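Local coordinates for protein tyrocidine synthase 2 (Brevibacillus parabrevis, PDB 6TA8) that belongs to the nonribosomal peptide synthetase family of large modular proteins, with the modelled part folded as a two-lobed condensation-type domain, at residues A[47-52]-A[414-419]; A[53-58]-A[409-414]; A[247-252]-A[439-444]; A[380-385]-A[418-423]. All coordinates share one frame; numbering follows the deposited sequence.

Contact 1 of 4, residues A[47-52]-A[414-419]; sequences NNFTDR and ESERVF
Glu416 holds Thr50 with both oxygens of its carboxylate, and this two-point hydrogen bonding fixes the loop after helix 39-46 against the long connection that leads into strand 421-428. In the two-lobed condensation-domain fold, 47-52 belongs to the N-terminal lobe and 414-419 is the chain returning to the C-terminal lobe; the two run in nearly opposite directions. The backbone Thr50 N reaches Glu416 OE1 at 3.2 Å, with an N-H...O angle of 156°, on the syn lone pair of that oxygen. The hydroxyl OG1 of Thr50 gives a shorter bond, 2.7 Å, to Glu416 OE2, also on the syn side and slightly out of the carboxylate plane. A bend at chi2 of Glu416 (83°) turns the carboxylate toward Thr50, and two separate donors then fix its rotation. On its other branch, Thr50 CG2 rests 3.9 Å from Glu414 CB.

Next to this polar pair, the Phe49 ring presents its edge to the opposite chain: Phe49 CE1 lies 3.5 Å from the carbonyl Glu416 O and 3.7 Å from Val418 CG2, while Asn47 CB covers one ring face. Trp55 stacks on Phe49 and Phe44 meets its ring, so the aromatic group is held by neighbours of its own lobe. In the second shell, Asn47 ND2 is bonded to Trp43 O and Asp51 OD2 to Ser412 OG. The hydroxyl Ser415 OG, buried here with no polar partner in the model, sits 3.6 Å from Phe49 CD1.

Contact 2 of 4, residues A[53-58]-A[409-414]; sequences HHWNQA and QLFSPE
Trp55 and Phe411 form a single backbone bridge, their CA atoms 4.4 Å apart, where the chain entering strand 56-63 of the N-terminal lobe passes 409-414, a loop that lies between strands 401-402 and 421-428. One residue further along, Asn56 N donates to Leu410 O at 3.2 Å, almost straight (168°), although it comes in from above the carbonyl plane.

His54 carries the polar side of the contact. With CG anti to the backbone N (chi1 -167°), its ring lies against the carbonyls of the loop: His54 NE2 donates to Gln409 O at 2.9 Å, and Phe411 O sits over one ring face, 3.2 Å from His54 CE1. The side chains of the bridged pair, Trp55 and Phe411, pack obliquely, planes 55° apart, with Phe411 CD1 over the indole face, 3.4 Å from Trp55 CD1. Leu410 CD2 touches Ala58 CB at 3.9 Å. Trp55 also meets the ring of His164, part of the HHxxxDG sequence motif of this family.

Bonding through NE2 implies a proton on that nitrogen, and the carbonyl oxygens gathered round the imidazole would tend to stabilise positive charge on it.

Contact 3 of 4, residues A[247-252]-A[439-444]; sequences QKHTRT and SRLQYE
The edge strand 250-256 of the C-terminal lobe's mixed sheet begins here, paired antiparallel with the end of strand 431-439, and Thr250 and Ser439 form a non-hydrogen-bonded pair with CA atoms 4.3 Å apart. Just beyond this pair the chain after Ser439 turns towards helix 445-466, and His249 meets that turn. The backbone His249 O accepts from Arg440 N at 2.8 Å, nearly along the C=O axis. The His249 ring is packed between two aliphatic groups: Leu441 CD1 lies over the centre of the imidazole, 3.4 Å from its centroid and only 7° off the ring normal, a CH-pi contact, while Lys248 CG covers the opposite face near the rim. At the ring edge a water lies in plane, weakly bonded to His249 ND1 and to Arg440 NH1. Asp244 is a further, weak partner of His249, at NE2.

The two arginines lie side by side at the surface, both also touching a crystal neighbour. Arg440 CD rests over one face of the Arg251 guanidinium, 3.8 Å from Arg251 NH2. Arg251 NH2 and Arg440 NE, like charges, are 4.5 Å apart. Arg251 NH1 is held by two carbonyls of its own segment, Lys248 O and Thr250 O. A bend at chi2 (-62°) folds the Arg251 chain back to reach them. The turn itself is closed by one acceptor: Ser439 O takes hydrogen bonds from both Gln442 N, at 3.1 Å, and Tyr443 N, at 3.2 Å.

Contact 4 of 4, residues A[380-385]-A[418-423]; sequences RPEISF and VFLLDI
Ile423 reaches across to the neighbouring parallel strand with every atom of its side chain. Ile423 CB stands 3.6 Å from the carbonyl Ser384 O. From there Ile423 CG2, anti to the backbone N, meets the Phe385 ring obliquely, 3.7 Å from Phe385 CD1. The other branch runs through Ile423 CG1, which comes near Ile383 CG2, and ends at Ile423 CD1, which packs on the same Ile383 CG2 at 3.7 Å. Ile423 thus bridges the two residues that flank Ser384, on the side of the sheet that also carries Leu421.

The backbones that set up this packing are strands 383-385 and 421-423, only 15° from parallel. Their ladder of hydrogen bonds alternates: Leu421 N to Glu382 O, then Ser384 N to Leu421 O at 2.9 Å, then Ile423 N to Ser384 O at 2.7 Å, the last two nearly straight.

On the other side of the sheet Ser384 is covered by Phe419. Ser384 CB sits over one face of that ring, 3.8 Å from its centroid, in a CH-pi contact, while Val418 CG1 lies over the opposite face and Pro381 O approaches the ring edge. Ser384 OG is weakly bonded to Asn301 O.

The pair forms the middle of the C-terminal lobe's mixed sheet. Strand 297-304 lies beyond 383-390 and strand 431-439 beyond 421-428, and helix 277-293 packs over the Ile423 and Phe385 side, with Leu285 touching both.

In the fold
Contact 4 is the most deeply set, a parallel strand pair with an apolar side against helix 277-293; contact 3 closes the edge of the same sheet at the surface, relying on a histidine face, arginines and a water. Contacts 1 and 2, partly buried, hold the loop 409-419 to the N-terminal lobe with at most a single backbone bridge, relying on a carboxylate grip in one and a histidine among carbonyls in the other. They share Glu414 and adjoin. Contact 3 reaches both through residues 247, 248 and 250, notably Lys248 N to Pro413 O. Val418 and Phe419 pass from contact 1 into contact 4, carrying the chain between lobes.

Contact 1 of 4, residues A[47-52]-A[414-419]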
# COMPACT_ATOMS: atom_id res chain seq x y z
N ASN A 47 10.23 -11.58 7.09
CA ASN A 47 10.79 -11.81 5.76
C ASN A 47 12.31 -11.73 5.77
O ASN A 47 12.96 -12.33 4.91
CB ASN A 47 10.20 -10.81 4.77
CG ASN A 47 8.94 -11.32 4.11
OD1 ASN A 47 8.98 -12.22 3.28
ND2 ASN A 47 7.81 -10.73 4.47
N ASN A 48 12.88 -10.98 6.72
CA ASN A 48 14.33 -10.79 6.83
C ASN A 48 14.91 -10.23 5.52
O ASN A 48 15.75 -10.84 4.87
CB ASN A 48 15.03 -12.10 7.23
CG ASN A 48 15.44 -12.11 8.69
OD1 ASN A 48 16.35 -11.39 9.09
ND2 ASN A 48 14.77 -12.93 9.49
N PHE A 49 14.43 -9.05 5.16
CA PHE A 49 14.88 -8.39 3.95
C PHE A 49 16.33 -7.96 4.07
O PHE A 49 16.82 -7.64 5.16
CB PHE A 49 14.01 -7.17 3.64
CG PHE A 49 12.60 -7.51 3.25
CD1 PHE A 49 12.33 -8.20 2.08
CD2 PHE A 49 11.53 -7.12 4.04
CE1 PHE A 49 11.04 -8.50 1.71
CE2 PHE A 49 10.24 -7.42 3.69
CZ PHE A 49 9.99 -8.11 2.52
N THR A 50 17.03 -7.95 2.94
CA THR A 50 18.36 -7.37 2.87
C THR A 50 18.24 -5.86 2.73
O THR A 50 17.47 -5.37 1.90
CB THR A 50 19.16 -7.96 1.70
OG1 THR A 50 19.19 -9.39 1.81
CG2 THR A 50 20.58 -7.42 1.70
N ASP A 51 18.99 -5.13 3.55
CA ASP A 51 18.87 -3.67 3.63
C ASP A 51 17.42 -3.27 3.91
O ASP A 51 16.82 -2.47 3.19
CB ASP A 51 19.39 -3.00 2.36
CG ASP A 51 20.75 -3.53 1.93
OD1 ASP A 51 21.61 -3.74 2.81
OD2 ASP A 51 20.95 -3.72 0.72
N ARG A 52 16.86 -3.83 4.99
CA ARG A 52 15.48 -3.57 5.35
C ARG A 52 15.21 -2.10 5.66
O ARG A 52 14.05 -1.71 5.78
CB ARG A 52 15.08 -4.44 6.55
CG ARG A 52 15.82 -4.10 7.82
CD ARG A 52 15.62 -5.17 8.88
NE ARG A 52 16.02 -4.70 10.20
CZ ARG A 52 16.18 -5.48 11.26
NH1 ARG A 52 15.97 -6.79 11.16
NH2 ARG A 52 16.55 -4.96 12.42
N GLU A 414 19.14 -5.27 -3.58
CA GLU A 414 19.35 -6.62 -3.06
C GLU A 414 18.14 -7.17 -2.33
O GLU A 414 18.16 -8.33 -1.91
CB GLU A 414 20.56 -6.63 -2.12
CG GLU A 414 21.72 -5.78 -2.58
CD GLU A 414 22.48 -6.40 -3.74
OE1 GLU A 414 22.71 -7.62 -3.71
OE2 GLU A 414 22.85 -5.65 -4.68
N SER A 415 17.08 -6.37 -2.16
CA SER A 415 15.91 -6.83 -1.42
C SER A 415 15.21 -7.95 -2.17
O SER A 415 15.09 -7.93 -3.40
CB SER A 415 14.94 -5.66 -1.20
OG SER A 415 13.83 -6.07 -0.42
N GLU A 416 14.72 -8.94 -1.42
CA GLU A 416 14.12 -10.13 -2.00
C GLU A 416 12.65 -9.89 -2.33
O GLU A 416 11.93 -9.24 -1.57
CB GLU A 416 14.25 -11.31 -1.05
CG GLU A 416 15.69 -11.70 -0.73
CD GLU A 416 16.30 -10.86 0.37
OE1 GLU A 416 15.61 -9.96 0.89
OE2 GLU A 416 17.48 -11.09 0.71
N ARG A 417 12.22 -10.41 -3.47
CA ARG A 417 10.82 -10.34 -3.86
C ARG A 417 10.01 -11.37 -3.08
O ARG A 417 10.46 -12.49 -2.85
CB ARG A 417 10.66 -10.58 -5.36
CG ARG A 417 11.15 -9.44 -6.23
CD ARG A 417 11.01 -9.77 -7.71
NE ARG A 417 9.68 -10.30 -8.03
CZ ARG A 417 8.63 -9.54 -8.32
NH1 ARG A 417 8.74 -8.22 -8.34
NH2 ARG A 417 7.46 -10.11 -8.60
N VAL A 418 8.81 -10.97 -2.67
CA VAL A 418 7.94 -11.84 -1.88
C VAL A 418 6.88 -12.50 -2.75
O VAL A 418 6.59 -13.69 -2.58
CB VAL A 418 7.30 -11.04 -0.73
CG1 VAL A 418 6.31 -11.91 0.04
CG2 VAL A 418 8.37 -10.50 0.20
N PHE A 419 6.29 -11.76 -3.68
CA PHE A 419 5.22 -12.26 -4.53
C PHE A 419 5.72 -12.43 -5.96
O PHE A 419 6.54 -11.64 -6.44
CB PHE A 419 4.02 -11.31 -4.50
CG PHE A 419 3.35 -11.24 -3.15
CD1 PHE A 419 2.54 -12.27 -2.72
CD2 PHE A 419 3.55 -10.15 -2.32
CE1 PHE A 419 1.92 -12.21 -1.48
CE2 PHE A 419 2.94 -10.08 -1.09
CZ PHE A 419 2.13 -11.12 -0.67

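Contact 2 of 4, residues A[53-58]-A[409-414]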
# COMPACT_ATOMS: atom_id res chain seq x y z
N HIS A 53 16.26 -1.29 5.81
CA HIS A 53 16.08 0.15 5.96
C HIS A 53 15.71 0.82 4.64
O HIS A 53 15.27 1.98 4.65
CB HIS A 53 17.34 0.78 6.53
CG HIS A 53 18.52 0.69 5.62
ND1 HIS A 53 19.36 -0.41 5.59
CD2 HIS A 53 19.01 1.55 4.69
CE1 HIS A 53 20.30 -0.22 4.69
NE2 HIS A 53 20.12 0.96 4.13
N HIS A 54 15.90 0.14 3.52
CA HIS A 54 15.54 0.65 2.20
C HIS A 54 14.31 -0.13 1.72
O HIS A 54 14.42 -1.16 1.05
CB HIS A 54 16.71 0.51 1.22
CG HIS A 54 16.53 1.29 -0.04
ND1 HIS A 54 17.50 1.37 -1.02
CD2 HIS A 54 15.49 2.03 -0.50
CE1 HIS A 54 17.07 2.12 -2.01
NE2 HIS A 54 15.85 2.54 -1.72
N TRP A 55 13.14 0.38 2.09
CA TRP A 55 11.87 -0.27 1.80
C TRP A 55 10.75 0.72 2.07
O TRP A 55 9.97 0.56 3.02
CB TRP A 55 11.70 -1.52 2.67
CG TRP A 55 10.92 -2.63 2.03
CD1 TRP A 55 11.38 -3.54 1.13
CD2 TRP A 55 9.53 -2.94 2.25
NE1 TRP A 55 10.37 -4.40 0.77
CE2 TRP A 55 9.23 -4.05 1.44
CE3 TRP A 55 8.53 -2.39 3.05
CZ2 TRP A 55 7.96 -4.62 1.41
CZ3 TRP A 55 7.27 -2.96 3.01
CH2 TRP A 55 6.99 -4.06 2.20
N ASN A 56 10.65 1.76 1.25
CA ASN A 56 9.89 2.96 1.57
C ASN A 56 8.74 3.16 0.59
O ASN A 56 8.54 2.38 -0.35
CB ASN A 56 10.79 4.20 1.56
CG ASN A 56 12.19 3.91 2.08
OD1 ASN A 56 12.37 3.11 2.99
ND2 ASN A 56 13.18 4.57 1.49
N GLN A 57 7.97 4.21 0.84
CA GLN A 57 7.02 4.79 -0.09
C GLN A 57 7.32 6.27 -0.19
O GLN A 57 7.65 6.91 0.81
CB GLN A 57 5.56 4.56 0.35
CG GLN A 57 5.04 3.16 0.09
CD GLN A 57 3.59 2.99 0.50
OE1 GLN A 57 3.06 3.78 1.29
NE2 GLN A 57 2.94 1.96 -0.04
N ALA A 58 7.20 6.83 -1.40
CA ALA A 58 7.59 8.22 -1.60
C ALA A 58 6.71 8.85 -2.67
O ALA A 58 6.17 8.17 -3.55
CB ALA A 58 9.07 8.33 -2.00
N GLN A 409 14.38 4.46 -6.83
CA GLN A 409 14.17 3.07 -6.45
C GLN A 409 13.72 2.99 -4.99
O GLN A 409 14.43 3.42 -4.08
CB GLN A 409 15.45 2.27 -6.66
CG GLN A 409 15.39 0.82 -6.21
CD GLN A 409 14.37 -0.01 -6.97
OE1 GLN A 409 13.17 0.09 -6.72
NE2 GLN A 409 14.85 -0.83 -7.89
N LEU A 410 12.52 2.44 -4.78
CA LEU A 410 11.91 2.45 -3.45
C LEU A 410 12.46 1.36 -2.54
O LEU A 410 12.56 1.57 -1.33
CB LEU A 410 10.39 2.31 -3.57
CG LEU A 410 9.65 3.53 -4.14
CD1 LEU A 410 8.22 3.16 -4.49
CD2 LEU A 410 9.68 4.68 -3.15
N PHE A 411 12.81 0.20 -3.10
CA PHE A 411 13.38 -0.89 -2.33
C PHE A 411 14.89 -0.96 -2.55
O PHE A 411 15.46 -0.24 -3.37
CB PHE A 411 12.72 -2.22 -2.71
CG PHE A 411 11.24 -2.13 -2.90
CD1 PHE A 411 10.38 -2.12 -1.81
CD2 PHE A 411 10.70 -2.07 -4.17
CE1 PHE A 411 9.02 -2.04 -1.99
CE2 PHE A 411 9.33 -1.99 -4.36
CZ PHE A 411 8.49 -1.97 -3.26
N SER A 412 15.53 -1.83 -1.79
CA SER A 412 16.95 -2.04 -2.03
C SER A 412 17.13 -2.94 -3.25
O SER A 412 16.33 -3.85 -3.48
CB SER A 412 17.62 -2.67 -0.82
OG SER A 412 19.02 -2.81 -1.02
N PRO A 413 18.16 -2.70 -4.07
CA PRO A 413 18.41 -3.60 -5.21
C PRO A 413 18.64 -5.04 -4.80
O PRO A 413 18.37 -5.96 -5.58
CB PRO A 413 19.65 -2.99 -5.88
CG PRO A 413 19.64 -1.56 -5.44
CD PRO A 413 19.09 -1.56 -4.05
N GLU A 414 19.14 -5.27 -3.58
CA GLU A 414 19.35 -6.62 -3.06
C GLU A 414 18.14 -7.17 -2.33
O GLU A 414 18.16 -8.33 -1.91
CB GLU A 414 20.56 -6.63 -2.12
CG GLU A 414 21.72 -5.78 -2.58
CD GLU A 414 22.48 -6.40 -3.74
OE1 GLU A 414 22.71 -7.62 -3.71
OE2 GLU A 414 22.85 -5.65 -4.68

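Contact 3 of 4, residues A[247-252]-A[439-444]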
# COMPACT_ATOMS: atom_id res chain seq x y z
N GLN A 247 15.47 -7.53 -5.94
CA GLN A 247 14.61 -6.49 -6.50
C GLN A 247 15.23 -5.83 -7.72
O GLN A 247 14.51 -5.16 -8.48
CB GLN A 247 14.30 -5.44 -5.44
CG GLN A 247 13.03 -4.65 -5.70
CD GLN A 247 11.77 -5.44 -5.39
OE1 GLN A 247 10.94 -5.67 -6.26
NE2 GLN A 247 11.64 -5.87 -4.14
N LYS A 248 16.54 -5.98 -7.94
CA LYS A 248 17.18 -5.33 -9.08
C LYS A 248 16.66 -5.85 -10.41
O LYS A 248 16.74 -5.14 -11.42
CB LYS A 248 18.70 -5.52 -9.00
CG LYS A 248 19.15 -6.97 -9.00
CD LYS A 248 20.67 -7.07 -9.03
CE LYS A 248 21.29 -6.36 -7.84
NZ LYS A 248 22.78 -6.28 -7.96
N HIS A 249 16.12 -7.07 -10.44
CA HIS A 249 15.58 -7.66 -11.66
C HIS A 249 14.09 -7.39 -11.84
O HIS A 249 13.46 -8.01 -12.70
CB HIS A 249 15.84 -9.17 -11.67
CG HIS A 249 17.26 -9.54 -11.38
ND1 HIS A 249 18.25 -9.48 -12.33
CD2 HIS A 249 17.85 -9.98 -10.25
CE1 HIS A 249 19.40 -9.87 -11.80
NE2 HIS A 249 19.18 -10.17 -10.53
N THR A 250 13.52 -6.48 -11.06
CA THR A 250 12.09 -6.21 -11.12
C THR A 250 11.78 -5.22 -12.23
O THR A 250 12.38 -4.14 -12.30
CB THR A 250 11.59 -5.68 -9.77
OG1 THR A 250 11.59 -6.73 -8.81
CG2 THR A 250 10.18 -5.12 -9.91
N ARG A 251 10.83 -5.58 -13.09
CA ARG A 251 10.34 -4.71 -14.14
C ARG A 251 8.83 -4.57 -14.01
O ARG A 251 8.15 -5.42 -13.42
CB ARG A 251 10.70 -5.24 -15.53
CG ARG A 251 12.20 -5.39 -15.77
CD ARG A 251 12.91 -4.05 -15.67
NE ARG A 251 14.31 -4.15 -16.08
CZ ARG A 251 15.32 -4.33 -15.23
NH1 ARG A 251 15.09 -4.43 -13.93
NH2 ARG A 251 16.56 -4.40 -15.69
N THR A 252 8.30 -3.48 -14.57
CA THR A 252 6.88 -3.17 -14.47
C THR A 252 6.32 -2.94 -15.87
O THR A 252 6.91 -2.22 -16.68
CB THR A 252 6.63 -1.93 -13.61
OG1 THR A 252 7.22 -0.78 -14.23
CG2 THR A 252 7.23 -2.11 -12.22
N SER A 439 9.62 -10.16 -12.16
CA SER A 439 11.07 -10.28 -12.26
C SER A 439 11.43 -10.78 -13.65
O SER A 439 10.82 -11.72 -14.16
CB SER A 439 11.61 -11.24 -11.20
OG SER A 439 13.01 -11.44 -11.36
N ARG A 440 12.43 -10.14 -14.27
CA ARG A 440 12.80 -10.49 -15.63
C ARG A 440 13.49 -11.85 -15.70
O ARG A 440 13.60 -12.41 -16.80
CB ARG A 440 13.70 -9.41 -16.23
CG ARG A 440 15.00 -9.19 -15.49
CD ARG A 440 15.84 -8.12 -16.17
NE ARG A 440 16.01 -8.39 -17.59
CZ ARG A 440 17.01 -9.09 -18.11
NH1 ARG A 440 17.95 -9.59 -17.31
NH2 ARG A 440 17.09 -9.29 -19.41
N LEU A 441 13.96 -12.38 -14.58
CA LEU A 441 14.56 -13.71 -14.55
C LEU A 441 13.52 -14.82 -14.50
O LEU A 441 13.89 -16.00 -14.55
CB LEU A 441 15.52 -13.84 -13.36
CG LEU A 441 16.40 -12.63 -13.02
CD1 LEU A 441 17.36 -13.00 -11.91
CD2 LEU A 441 17.15 -12.12 -14.24
N GLN A 442 12.24 -14.48 -14.40
CA GLN A 442 11.16 -15.46 -14.40
C GLN A 442 10.21 -15.31 -15.58
O GLN A 442 9.63 -16.31 -16.01
CB GLN A 442 10.35 -15.38 -13.10
CG GLN A 442 11.06 -15.97 -11.90
CD GLN A 442 10.34 -15.67 -10.60
OE1 GLN A 442 9.78 -14.59 -10.41
NE2 GLN A 442 10.34 -16.64 -9.69
N TYR A 443 10.03 -14.10 -16.10
CA TYR A 443 9.11 -13.84 -17.19
C TYR A 443 9.76 -12.93 -18.22
O TYR A 443 10.50 -12.01 -17.87
CB TYR A 443 7.82 -13.18 -16.72
CG TYR A 443 6.93 -14.10 -15.95
CD1 TYR A 443 6.17 -15.06 -16.61
CD2 TYR A 443 6.85 -14.02 -14.58
CE1 TYR A 443 5.36 -15.91 -15.91
CE2 TYR A 443 6.04 -14.86 -13.87
CZ TYR A 443 5.30 -15.80 -14.54
OH TYR A 443 4.49 -16.64 -13.81
N GLU A 444 9.47 -13.19 -19.49
CA GLU A 444 9.77 -12.25 -20.54
C GLU A 444 8.61 -11.27 -20.67
O GLU A 444 7.45 -11.62 -20.41
CB GLU A 444 10.01 -12.97 -21.87
CG GLU A 444 11.26 -13.84 -21.86
CD GLU A 444 11.41 -14.67 -23.12
OE1 GLU A 444 10.39 -15.21 -23.61
OE2 GLU A 444 12.55 -14.79 -23.62
O HOH W 1 19.00 -8.09 -15.25

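Contact 4 of 4, residues A[380-385]-A[418-423]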
# COMPACT_ATOMS: atom_id res chain seq x y z
N ARG A 380 -0.67 -20.21 0.22
CA ARG A 380 0.48 -19.41 -0.17
C ARG A 380 0.18 -18.72 -1.49
O ARG A 380 0.48 -19.27 -2.56
CB ARG A 380 1.75 -20.27 -0.28
CG ARG A 380 1.97 -21.19 0.90
CD ARG A 380 2.73 -20.48 2.01
NE ARG A 380 2.57 -21.17 3.29
CZ ARG A 380 1.51 -21.04 4.08
NH1 ARG A 380 1.45 -21.71 5.22
NH2 ARG A 380 0.50 -20.25 3.73
N PRO A 381 -0.42 -17.53 -1.48
CA PRO A 381 -0.73 -16.86 -2.74
C PRO A 381 0.54 -16.37 -3.42
O PRO A 381 1.50 -15.94 -2.77
CB PRO A 381 -1.62 -15.68 -2.31
CG PRO A 381 -2.02 -15.97 -0.89
CD PRO A 381 -0.90 -16.78 -0.31
N GLU A 382 0.54 -16.44 -4.75
CA GLU A 382 1.67 -15.98 -5.55
C GLU A 382 1.39 -14.67 -6.28
O GLU A 382 2.31 -14.10 -6.87
CB GLU A 382 2.08 -17.05 -6.56
CG GLU A 382 2.94 -18.16 -5.97
CD GLU A 382 3.12 -19.34 -6.90
OE1 GLU A 382 2.16 -19.67 -7.63
OE2 GLU A 382 4.22 -19.93 -6.91
N ILE A 383 0.15 -14.20 -6.27
CA ILE A 383 -0.22 -12.91 -6.85
C ILE A 383 -0.72 -12.00 -5.74
O ILE A 383 -1.48 -12.44 -4.87
CB ILE A 383 -1.30 -13.07 -7.95
CG1 ILE A 383 -0.88 -14.13 -8.96
CG2 ILE A 383 -1.55 -11.74 -8.64
CD1 ILE A 383 -1.93 -14.38 -10.03
N SER A 384 -0.28 -10.75 -5.77
CA SER A 384 -0.73 -9.74 -4.82
C SER A 384 -1.50 -8.66 -5.57
O SER A 384 -1.04 -8.17 -6.61
CB SER A 384 0.46 -9.12 -4.08
OG SER A 384 0.03 -8.17 -3.12
N PHE A 385 -2.66 -8.29 -5.04
CA PHE A 385 -3.50 -7.25 -5.61
C PHE A 385 -3.72 -6.15 -4.59
O PHE A 385 -3.85 -6.43 -3.39
CB PHE A 385 -4.84 -7.80 -6.09
CG PHE A 385 -5.61 -6.86 -6.97
CD1 PHE A 385 -5.39 -6.83 -8.34
CD2 PHE A 385 -6.54 -5.99 -6.43
CE1 PHE A 385 -6.09 -5.96 -9.15
CE2 PHE A 385 -7.25 -5.11 -7.24
CZ PHE A 385 -7.02 -5.10 -8.60
N VAL A 418 8.81 -10.97 -2.67
CA VAL A 418 7.94 -11.84 -1.88
C VAL A 418 6.88 -12.50 -2.75
O VAL A 418 6.59 -13.69 -2.58
CB VAL A 418 7.30 -11.04 -0.73
CG1 VAL A 418 6.31 -11.91 0.04
CG2 VAL A 418 8.37 -10.50 0.20
N PHE A 419 6.29 -11.76 -3.68
CA PHE A 419 5.22 -12.26 -4.53
C PHE A 419 5.72 -12.43 -5.96
O PHE A 419 6.54 -11.64 -6.44
CB PHE A 419 4.02 -11.31 -4.50
CG PHE A 419 3.35 -11.24 -3.15
CD1 PHE A 419 2.54 -12.27 -2.72
CD2 PHE A 419 3.55 -10.15 -2.32
CE1 PHE A 419 1.92 -12.21 -1.48
CE2 PHE A 419 2.94 -10.08 -1.09
CZ PHE A 419 2.13 -11.12 -0.67
N LEU A 420 5.21 -13.46 -6.63
CA LEU A 420 5.58 -13.71 -8.02
C LEU A 420 5.07 -12.61 -8.94
O LEU A 420 5.72 -12.29 -9.94
CB LEU A 420 5.05 -15.07 -8.46
CG LEU A 420 5.53 -15.61 -9.80
CD1 LEU A 420 6.12 -17.00 -9.62
CD2 LEU A 420 4.37 -15.65 -10.79
N LEU A 421 3.92 -12.02 -8.62
CA LEU A 421 3.35 -10.93 -9.41
C LEU A 421 2.68 -9.94 -8.47
O LEU A 421 1.86 -10.33 -7.65
CB LEU A 421 2.33 -11.46 -10.43
CG LEU A 421 2.83 -12.33 -11.58
CD1 LEU A 421 1.66 -12.87 -12.39
CD2 LEU A 421 3.79 -11.55 -12.47
N ASP A 422 3.05 -8.67 -8.61
CA ASP A 422 2.42 -7.58 -7.86
C ASP A 422 1.56 -6.77 -8.82
O ASP A 422 2.08 -6.14 -9.74
CB ASP A 422 3.45 -6.69 -7.18
CG ASP A 422 2.84 -5.47 -6.54
OD1 ASP A 422 3.57 -4.50 -6.26
OD2 ASP A 422 1.60 -5.47 -6.31
N ILE A 423 0.25 -6.78 -8.60
CA ILE A 423 -0.71 -6.10 -9.46
C ILE A 423 -1.33 -4.97 -8.65
O ILE A 423 -2.04 -5.21 -7.67
CB ILE A 423 -1.78 -7.06 -9.99
CG1 ILE A 423 -1.12 -8.19 -10.78
CG2 ILE A 423 -2.78 -6.31 -10.86
CD1 ILE A 423 -2.10 -9.20 -11.33